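Local coordinates for DNA replication licensing factor MCM related protein (Thermoplasma acidophilum, PDB 4ME3) that probably acts as an ATP-driven helicase that binds and unwinds DNA during replication, and is represented by its zinc-binding N-terminal domain, at residues A144-S149 with F182-P187; V49-L54 with L98-L103; R131-V136 with D194-E199. All blocks are in the same frame, centred on the assembly; numbering follows the deposited sequence.

Interaction 1 (A144-S149 with F182-P187). With ZN (zinc ion), chain B.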
loop_
_atom_site.group_PDB
_atom_site.type_symbol
_atom_site.label_atom_id
_atom_site.label_comp_id
_atom_site.label_asym_id
_atom_site.label_seq_id
_atom_site.Cartn_x
_atom_site.Cartn_y
_atom_site.Cartn_z
ATOM N N ALA A 144 3.676 -16.601 5.955
ATOM C CA ALA A 144 4.663 -17.545 6.463
ATOM C C ALA A 144 4.602 -18.852 5.679
ATOM O O ALA A 144 3.543 -19.461 5.567
ATOM C CB ALA A 144 4.414 -17.816 7.942
ATOM N N PHE A 145 5.744 -19.282 5.147
ATOM C CA PHE A 145 5.830 -20.544 4.420
ATOM C C PHE A 145 6.820 -21.488 5.092
ATOM O O PHE A 145 7.963 -21.117 5.353
ATOM C CB PHE A 145 6.256 -20.300 2.971
ATOM C CG PHE A 145 5.190 -19.673 2.119
ATOM C CD1 PHE A 145 4.236 -20.457 1.493
ATOM C CD2 PHE A 145 5.144 -18.302 1.940
ATOM C CE1 PHE A 145 3.256 -19.884 0.706
ATOM C CE2 PHE A 145 4.167 -17.725 1.153
ATOM C CZ PHE A 145 3.221 -18.519 0.538
ATOM N N GLU A 146 6.382 -22.714 5.362
ATOM C CA GLU A 146 7.238 -23.695 6.020
ATOM C C GLU A 146 7.930 -24.605 5.010
ATOM O O GLU A 146 7.279 -25.222 4.163
ATOM C CB GLU A 146 6.429 -24.532 7.013
ATOM C CG GLU A 146 7.238 -25.630 7.684
ATOM C CD GLU A 146 6.440 -26.400 8.719
ATOM O OE1 GLU A 146 5.276 -26.027 8.979
ATOM O OE2 GLU A 146 6.978 -27.382 9.272
ATOM N N CYS A 147 9.254 -24.678 5.110
ATOM C CA CYS A 147 10.066 -25.487 4.206
ATOM C C CYS A 147 9.870 -26.974 4.476
ATOM O O CYS A 147 9.953 -27.418 5.619
ATOM C CB CYS A 147 11.546 -25.125 4.370
ATOM S SG CYS A 147 12.675 -26.158 3.404
ATOM N N SER A 148 9.616 -27.743 3.423
ATOM C CA SER A 148 9.392 -29.177 3.571
ATOM C C SER A 148 10.647 -29.902 4.054
ATOM O O SER A 148 10.566 -31.016 4.572
ATOM C CB SER A 148 8.909 -29.787 2.252
ATOM O OG SER A 148 9.821 -29.535 1.198
ATOM N N SER A 149 11.804 -29.267 3.893
ATOM C CA SER A 149 13.071 -29.892 4.260
ATOM C C SER A 149 13.498 -29.557 5.690
ATOM O O SER A 149 13.589 -30.447 6.536
ATOM C CB SER A 149 14.170 -29.481 3.277
ATOM O OG SER A 149 15.387 -30.144 3.577
ATOM N N PHE A 182 8.970 -28.330 -1.273
ATOM C CA PHE A 182 7.704 -27.611 -1.369
ATOM C C PHE A 182 7.445 -26.800 -0.103
ATOM O O PHE A 182 7.950 -27.126 0.973
ATOM C CB PHE A 182 6.548 -28.581 -1.627
ATOM C CG PHE A 182 6.380 -29.625 -0.561
ATOM C CD1 PHE A 182 5.584 -29.381 0.547
ATOM C CD2 PHE A 182 7.012 -30.853 -0.670
ATOM C CE1 PHE A 182 5.426 -30.341 1.530
ATOM C CE2 PHE A 182 6.856 -31.819 0.308
ATOM C CZ PHE A 182 6.063 -31.562 1.409
ATOM N N PHE A 183 6.655 -25.740 -0.240
ATOM C CA PHE A 183 6.373 -24.844 0.874
ATOM C C PHE A 183 4.921 -24.945 1.331
ATOM O O PHE A 183 4.003 -24.988 0.512
ATOM C CB PHE A 183 6.697 -23.405 0.483
ATOM C CG PHE A 183 8.165 -23.144 0.297
ATOM C CD1 PHE A 183 8.979 -22.889 1.389
ATOM C CD2 PHE A 183 8.730 -23.154 -0.965
ATOM C CE1 PHE A 183 10.329 -22.649 1.223
ATOM C CE2 PHE A 183 10.082 -22.915 -1.137
ATOM C CZ PHE A 183 10.881 -22.661 -0.041
ATOM N N LYS A 184 4.729 -24.983 2.644
ATOM C CA LYS A 184 3.398 -25.064 3.235
ATOM C C LYS A 184 3.026 -23.736 3.884
ATOM O O LYS A 184 3.685 -23.297 4.820
ATOM C CB LYS A 184 3.359 -26.175 4.285
ATOM C CG LYS A 184 2.010 -26.342 4.970
ATOM C CD LYS A 184 2.025 -27.488 5.972
ATOM C CE LYS A 184 2.722 -27.093 7.265
ATOM N NZ LYS A 184 2.789 -28.213 8.246
ATOM N N LEU A 185 1.968 -23.103 3.385
ATOM C CA LEU A 185 1.483 -21.851 3.954
ATOM C C LEU A 185 1.004 -22.068 5.389
ATOM O O LEU A 185 0.281 -23.024 5.676
ATOM C CB LEU A 185 0.348 -21.282 3.094
ATOM C CG LEU A 185 -0.266 -19.947 3.535
ATOM C CD1 LEU A 185 0.743 -18.815 3.427
ATOM C CD2 LEU A 185 -1.504 -19.636 2.709
ATOM N N ARG A 186 1.418 -21.177 6.284
ATOM C CA ARG A 186 1.044 -21.248 7.692
ATOM C C ARG A 186 0.291 -19.982 8.095
ATOM O O ARG A 186 0.891 -19.033 8.601
ATOM C CB ARG A 186 2.293 -21.390 8.560
ATOM C CG ARG A 186 3.161 -22.583 8.213
ATOM C CD ARG A 186 2.489 -23.889 8.602
ATOM N NE ARG A 186 2.132 -23.911 10.017
ATOM C CZ ARG A 186 2.992 -24.137 11.005
ATOM N NH1 ARG A 186 4.274 -24.362 10.743
ATOM N NH2 ARG A 186 2.570 -24.135 12.262
ATOM N N PRO A 187 -1.030 -19.967 7.879
ATOM C CA PRO A 187 -1.841 -18.770 8.135
ATOM C C PRO A 187 -1.731 -18.250 9.568
ATOM O O PRO A 187 -1.685 -17.039 9.782
ATOM C CB PRO A 187 -3.269 -19.248 7.848
ATOM C CG PRO A 187 -3.106 -20.407 6.927
ATOM C CD PRO A 187 -1.844 -21.081 7.363
HETATM ZN ZN ZN B . 14.555 -25.056 4.257
#
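The zinc-binding domain of this MCM protein is built in part on an antiparallel strand pair, 144-147 with 183-185, and C147 carries the metal at the end of its strand. Its SG binds the zinc ion at 2.3 Å, and C150, C169 and C172 complete the four-cysteine site. SG also accepts the backbone N-H of S149. Around the hydrogen-bonded pair E146 and K184, two backbone bonds tie the strands: E146 N to K184 O at 2.8 Å and K184 N to E146 O at 3.0 Å. R186 N to A144 O adds a third. E146 reaches out fully extended, with CG anti to its N (chi1 177°). Its OE1 meets R186 NH1 at 2.6 Å and K184 NZ at 3.4 Å, so one carboxylate oxygen serves two cations. The R186 bond is bent and weak, with the two charged planes 46° apart. On the other face of the sheet, L185 CD1 lies over the F145 ring. Just past C147, S148 OG accepts F182 N at 2.9 Å, while S148 CB sits over the centre of the F182 ring, 3.4 Å from its centroid. Strand 153-157 flanks 144-147, with V156 against F145 and L153 against E146.

Interaction 2 (V49-L54 with L98-L103)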
loop_
_atom_site.group_PDB
_atom_site.type_symbol
_atom_site.label_atom_id
_atom_site.label_comp_id
_atom_site.label_asym_id
_atom_site.label_seq_id
_atom_site.Cartn_x
_atom_site.Cartn_y
_atom_site.Cartn_z
ATOM N N VAL A 49 3.064 11.995 5.793
ATOM C CA VAL A 49 4.036 13.010 5.403
ATOM C C VAL A 49 3.354 14.063 4.542
ATOM O O VAL A 49 2.588 13.737 3.637
ATOM C CB VAL A 49 5.215 12.395 4.625
ATOM C CG1 VAL A 49 6.060 13.479 3.986
ATOM C CG2 VAL A 49 6.060 11.524 5.549
ATOM N N SER A 50 3.633 15.329 4.828
ATOM C CA SER A 50 2.985 16.424 4.118
ATOM C C SER A 50 3.611 16.635 2.748
ATOM O O SER A 50 4.826 16.772 2.626
ATOM C CB SER A 50 3.086 17.714 4.931
ATOM O OG SER A 50 2.512 18.796 4.223
ATOM N N PHE A 51 2.788 16.668 1.708
ATOM C CA PHE A 51 3.317 16.914 0.379
ATOM C C PHE A 51 3.906 18.319 0.295
ATOM O O PHE A 51 4.805 18.572 -0.505
ATOM C CB PHE A 51 2.248 16.722 -0.695
ATOM C CG PHE A 51 2.804 16.718 -2.081
ATOM C CD1 PHE A 51 3.465 15.601 -2.568
ATOM C CD2 PHE A 51 2.699 17.836 -2.889
ATOM C CE1 PHE A 51 3.992 15.592 -3.841
ATOM C CE2 PHE A 51 3.230 17.834 -4.164
ATOM C CZ PHE A 51 3.875 16.710 -4.640
ATOM N N ARG A 52 3.404 19.223 1.131
ATOM C CA ARG A 52 3.926 20.586 1.196
ATOM C C ARG A 52 5.394 20.570 1.612
ATOM O O ARG A 52 6.207 21.335 1.091
ATOM C CB ARG A 52 3.137 21.423 2.204
ATOM C CG ARG A 52 1.637 21.498 1.956
ATOM C CD ARG A 52 0.916 21.944 3.222
ATOM N NE ARG A 52 -0.535 21.996 3.056
ATOM C CZ ARG A 52 -1.406 22.024 4.062
ATOM N NH1 ARG A 52 -0.983 21.996 5.320
ATOM N NH2 ARG A 52 -2.706 22.072 3.812
ATOM N N ASP A 53 5.722 19.707 2.569
ATOM C CA ASP A 53 7.106 19.540 3.006
ATOM C C ASP A 53 7.952 18.920 1.898
ATOM O O ASP A 53 9.069 19.362 1.642
ATOM C CB ASP A 53 7.176 18.676 4.268
ATOM C CG ASP A 53 6.631 19.383 5.498
ATOM O OD1 ASP A 53 6.482 20.623 5.457
ATOM O OD2 ASP A 53 6.361 18.697 6.505
ATOM N N LEU A 54 7.422 17.891 1.241
ATOM C CA LEU A 54 8.151 17.230 0.162
ATOM C C LEU A 54 8.486 18.201 -0.969
ATOM O O LEU A 54 9.608 18.212 -1.476
ATOM C CB LEU A 54 7.348 16.044 -0.379
ATOM C CG LEU A 54 7.273 14.828 0.547
ATOM C CD1 LEU A 54 6.164 13.876 0.107
ATOM C CD2 LEU A 54 8.609 14.093 0.602
ATOM N N LEU A 98 3.530 4.301 4.921
ATOM C CA LEU A 98 3.892 5.684 4.697
ATOM C C LEU A 98 2.818 6.283 3.804
ATOM O O LEU A 98 2.581 5.796 2.699
ATOM C CB LEU A 98 5.266 5.766 4.031
ATOM C CG LEU A 98 5.824 7.160 3.743
ATOM C CD1 LEU A 98 5.849 8.009 4.993
ATOM C CD2 LEU A 98 7.222 7.038 3.152
ATOM N N ARG A 99 2.151 7.318 4.300
ATOM C CA ARG A 99 1.050 7.941 3.578
ATOM C C ARG A 99 1.352 9.403 3.285
ATOM O O ARG A 99 2.061 10.066 4.038
ATOM C CB ARG A 99 -0.244 7.818 4.383
ATOM C CG ARG A 99 -0.631 6.378 4.674
ATOM C CD ARG A 99 -1.997 6.267 5.331
ATOM N NE ARG A 99 -2.342 4.877 5.611
ATOM C CZ ARG A 99 -2.654 3.983 4.680
ATOM N NH1 ARG A 99 -2.664 4.325 3.398
ATOM N NH2 ARG A 99 -2.956 2.739 5.029
ATOM N N ILE A 100 0.812 9.892 2.175
ATOM C CA ILE A 100 1.006 11.273 1.764
ATOM C C ILE A 100 -0.271 12.059 2.029
ATOM O O ILE A 100 -1.363 11.612 1.684
ATOM C CB ILE A 100 1.334 11.364 0.259
ATOM C CG1 ILE A 100 2.510 10.452 -0.098
ATOM C CG2 ILE A 100 1.646 12.802 -0.137
ATOM C CD1 ILE A 100 3.764 10.726 0.702
ATOM N N LYS A 101 -0.130 13.226 2.649
ATOM C CA LYS A 101 -1.263 14.110 2.881
ATOM C C LYS A 101 -0.964 15.498 2.319
ATOM O O LYS A 101 0.119 15.740 1.783
ATOM C CB LYS A 101 -1.577 14.203 4.377
ATOM C CG LYS A 101 -0.448 14.792 5.206
ATOM C CD LYS A 101 -0.850 14.999 6.655
ATOM C CE LYS A 101 0.322 15.526 7.465
ATOM N NZ LYS A 101 -0.012 15.722 8.902
ATOM N N ASP A 102 -1.936 16.397 2.429
ATOM C CA ASP A 102 -1.774 17.782 1.996
ATOM C C ASP A 102 -1.506 17.894 0.491
ATOM O O ASP A 102 -0.650 18.661 0.049
ATOM C CB ASP A 102 -0.655 18.459 2.793
ATOM C CG ASP A 102 -0.926 18.474 4.290
ATOM O OD1 ASP A 102 -2.110 18.421 4.693
ATOM O OD2 ASP A 102 0.047 18.542 5.071
ATOM N N LEU A 103 -2.255 17.128 -0.292
ATOM C CA LEU A 103 -2.130 17.149 -1.744
ATOM C C LEU A 103 -3.122 18.105 -2.404
ATOM O O LEU A 103 -3.075 18.309 -3.616
ATOM C CB LEU A 103 -2.358 15.742 -2.297
ATOM C CG LEU A 103 -1.208 14.755 -2.111
ATOM C CD1 LEU A 103 -1.691 13.331 -2.315
ATOM C CD2 LEU A 103 -0.075 15.079 -3.079
#
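The guanidinium of R52 and the carboxylate of D102 stack face to face, their planes 5° apart, with D102 CG 3.5 Å above the centre of the guanidinium. These groups sit where strand 46-50, paired in parallel with 97-101, runs straight into helix 51-57 of the MCM N-terminal domain. D102 OD2 lies well out of the guanidinium plane, so the long R52 NH1 to OD2 approach is one of charges and no N-H points at it; R52 NH2 has its salt bridge with E104. One face of the F51 ring takes L103 CD2, 3.8 Å from the centroid and offset toward the rim, while I100 CG2 comes in obliquely. V49 N gives to R99 O, and K101 N to V49 O. F51 N then bonds K101 O at 2.8 Å, carrying the pairing into the first turn of the helix. Within the strand pair, V49 CG2 meets L98 CD1 at 3.6 Å. With an alanine at D102, the S50 hydroxyl would probably lose its acceptor and R52 its stacked carboxylate. S50 is the N-cap residue, and its OG, anti to the backbone N (chi1 177°), accepts R52 N weakly while giving its proton to the anti lone pair of D102 OD2 at 2.6 Å.

Interaction 3 (R131-V136 with D194-E199)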
loop_
_atom_site.group_PDB
_atom_site.type_symbol
_atom_site.label_atom_id
_atom_site.label_comp_id
_atom_site.label_asym_id
_atom_site.label_seq_id
_atom_site.Cartn_x
_atom_site.Cartn_y
_atom_site.Cartn_z
ATOM N N ARG A 131 -21.457 5.067 -2.128
ATOM C CA ARG A 131 -22.731 4.419 -2.441
ATOM C C ARG A 131 -22.829 3.015 -1.856
ATOM O O ARG A 131 -23.903 2.583 -1.437
ATOM C CB ARG A 131 -22.941 4.352 -3.957
ATOM C CG ARG A 131 -23.133 5.702 -4.620
ATOM C CD ARG A 131 -24.189 6.529 -3.901
ATOM N NE ARG A 131 -24.503 7.759 -4.622
ATOM C CZ ARG A 131 -25.272 8.732 -4.147
ATOM N NH1 ARG A 131 -25.806 8.636 -2.937
ATOM N NH2 ARG A 131 -25.499 9.812 -4.881
ATOM N N LYS A 132 -21.706 2.304 -1.839
ATOM C CA LYS A 132 -21.671 0.935 -1.357
ATOM C C LYS A 132 -20.358 0.660 -0.656
ATOM O O LYS A 132 -19.353 1.310 -0.930
ATOM C CB LYS A 132 -21.802 -0.049 -2.522
ATOM C CG LYS A 132 -23.144 -0.038 -3.223
ATOM C CD LYS A 132 -23.205 -1.109 -4.305
ATOM C CE LYS A 132 -23.800 -2.415 -3.787
ATOM N NZ LYS A 132 -23.006 -3.036 -2.688
ATOM N N ASN A 133 -20.370 -0.309 0.248
ATOM C CA ASN A 133 -19.130 -0.815 0.815
ATOM C C ASN A 133 -19.254 -2.297 1.119
ATOM O O ASN A 133 -20.355 -2.809 1.336
ATOM C CB ASN A 133 -18.725 -0.023 2.062
ATOM C CG ASN A 133 -19.722 -0.154 3.194
ATOM O OD1 ASN A 133 -20.440 -1.146 3.298
ATOM N ND2 ASN A 133 -19.766 0.852 4.056
ATOM N N THR A 134 -18.126 -2.991 1.099
ATOM C CA THR A 134 -18.100 -4.394 1.460
ATOM C C THR A 134 -17.933 -4.508 2.962
ATOM O O THR A 134 -17.719 -3.514 3.657
ATOM C CB THR A 134 -16.921 -5.133 0.806
ATOM O OG1 THR A 134 -15.687 -4.605 1.311
ATOM C CG2 THR A 134 -16.958 -4.992 -0.707
ATOM N N GLU A 135 -18.040 -5.728 3.467
ATOM C CA GLU A 135 -17.606 -6.006 4.818
ATOM C C GLU A 135 -16.109 -5.733 4.890
ATOM O O GLU A 135 -15.428 -5.650 3.861
ATOM C CB GLU A 135 -17.895 -7.464 5.194
ATOM C CG GLU A 135 -17.003 -8.497 4.505
ATOM C CD GLU A 135 -17.430 -8.808 3.081
ATOM O OE1 GLU A 135 -18.411 -8.201 2.597
ATOM O OE2 GLU A 135 -16.782 -9.665 2.441
ATOM N N VAL A 136 -15.596 -5.580 6.101
ATOM C CA VAL A 136 -14.158 -5.539 6.300
ATOM C C VAL A 136 -13.654 -6.972 6.426
ATOM O O VAL A 136 -14.099 -7.713 7.304
ATOM C CB VAL A 136 -13.788 -4.747 7.559
ATOM C CG1 VAL A 136 -12.289 -4.798 7.790
ATOM C CG2 VAL A 136 -14.264 -3.307 7.441
ATOM N N ASP A 194 -6.719 -5.686 7.431
ATOM C CA ASP A 194 -8.096 -5.398 7.066
ATOM C C ASP A 194 -8.145 -4.817 5.665
ATOM O O ASP A 194 -7.279 -4.026 5.282
ATOM C CB ASP A 194 -8.699 -4.377 8.027
ATOM C CG ASP A 194 -8.851 -4.912 9.441
ATOM O OD1 ASP A 194 -9.257 -6.084 9.599
ATOM O OD2 ASP A 194 -8.572 -4.149 10.392
ATOM N N VAL A 195 -9.167 -5.203 4.914
ATOM C CA VAL A 195 -9.414 -4.637 3.592
ATOM C C VAL A 195 -10.902 -4.374 3.443
ATOM O O VAL A 195 -11.733 -5.127 3.951
ATOM C CB VAL A 195 -8.959 -5.582 2.469
ATOM C CG1 VAL A 195 -9.207 -4.947 1.097
ATOM C CG2 VAL A 195 -7.491 -5.945 2.630
ATOM N N GLN A 196 -11.238 -3.298 2.747
ATOM C CA GLN A 196 -12.627 -2.989 2.462
ATOM C C GLN A 196 -12.687 -2.331 1.094
ATOM O O GLN A 196 -11.835 -1.508 0.766
ATOM C CB GLN A 196 -13.186 -2.044 3.524
ATOM C CG GLN A 196 -14.661 -1.728 3.366
ATOM C CD GLN A 196 -15.170 -0.797 4.440
ATOM O OE1 GLN A 196 -14.481 0.143 4.845
ATOM N NE2 GLN A 196 -16.386 -1.046 4.912
ATOM N N LYS A 197 -13.675 -2.705 0.293
ATOM C CA LYS A 197 -13.897 -2.025 -0.977
ATOM C C LYS A 197 -15.059 -1.065 -0.816
ATOM O O LYS A 197 -16.073 -1.396 -0.197
ATOM C CB LYS A 197 -14.176 -3.015 -2.106
ATOM C CG LYS A 197 -13.132 -4.106 -2.240
ATOM C CD LYS A 197 -13.276 -4.841 -3.558
ATOM C CE LYS A 197 -12.266 -5.967 -3.681
ATOM N NZ LYS A 197 -12.433 -6.714 -4.960
ATOM N N VAL A 198 -14.897 0.128 -1.375
ATOM C CA VAL A 198 -15.882 1.185 -1.266
ATOM C C VAL A 198 -16.140 1.773 -2.646
ATOM O O VAL A 198 -15.218 2.247 -3.309
ATOM C CB VAL A 198 -15.381 2.304 -0.332
ATOM C CG1 VAL A 198 -16.420 3.397 -0.188
ATOM C CG2 VAL A 198 -15.014 1.725 1.037
ATOM N N GLU A 199 -17.389 1.733 -3.086
ATOM C CA GLU A 199 -17.741 2.331 -4.370
ATOM C C GLU A 199 -18.246 3.747 -4.171
ATOM O O GLU A 199 -19.156 3.977 -3.382
ATOM C CB GLU A 199 -18.806 1.502 -5.088
ATOM C CG GLU A 199 -19.241 2.120 -6.405
ATOM C CD GLU A 199 -20.250 1.271 -7.146
ATOM O OE1 GLU A 199 -19.874 0.664 -8.171
ATOM O OE2 GLU A 199 -21.417 1.217 -6.708
#
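T134 turns its OG1 to lie between its own N and carbonyl carbon (chi1 64°), which brings the hydroxyl to K197 N at 2.9 Å. The same hydroxyl gives its proton to E135 O, so OG1 both accepts and donates. T134 N bonds K197 O at 2.9 Å, and K197 is thus held at N and O by one residue. Q196 supplies the second side-chain bond. Its chain is extended, with CG anti to the backbone N (chi1 -176°), and NE2 reaches T134 O at 3.1 Å. That bond is nearly straight (171°), and the acceptor lies in the amide plane. G226 N binds Q196 OE1, which fixes the flip of the amide. Side chains of T134 and Q196 thus add two bonds to the backbone pairing. Beyond it V136 CG1 packs on D194 CB at 3.6 Å. At the far end R131 and K132 both face E199, a classic beta bulge: E199 O takes R131 N at 2.8 Å and K132 N weakly at 3.4 Å. E199 N returns a bond to K132 O. The carboxylate of E199 runs beside the K132 chain but has its salt bridge with R215. Both strands belong to the OB domain. Strand 191-201 lies between strand 123-147 and strand 215-221, with V198 bonded through its backbone to I218 and packed on V130 and L228.

Overall arrangement
Along the chain interaction 2 comes first and is complete before the other two begin. It lies in the helical MCM N-terminal region, and its small parallel sheet is separate from the large mixed sheet. Interactions 1 and 3 share the long strand 123-147, which pairs with 191-201 in interaction 3 and, farther on, with 183-185 in interaction 1. Residues 144-187 all fall between the two segments of interaction 3, so in sequence the zinc-bearing part is inserted between its two strands, within the OB range. Centres lie about 31 Å apart for interactions 1 and 3, about 25 Å for 2 and 3, and about 39 Å for 1 and 2. Strand 123-147, though broken along its length, thus runs from the pairing with 191-201 out to the zinc site.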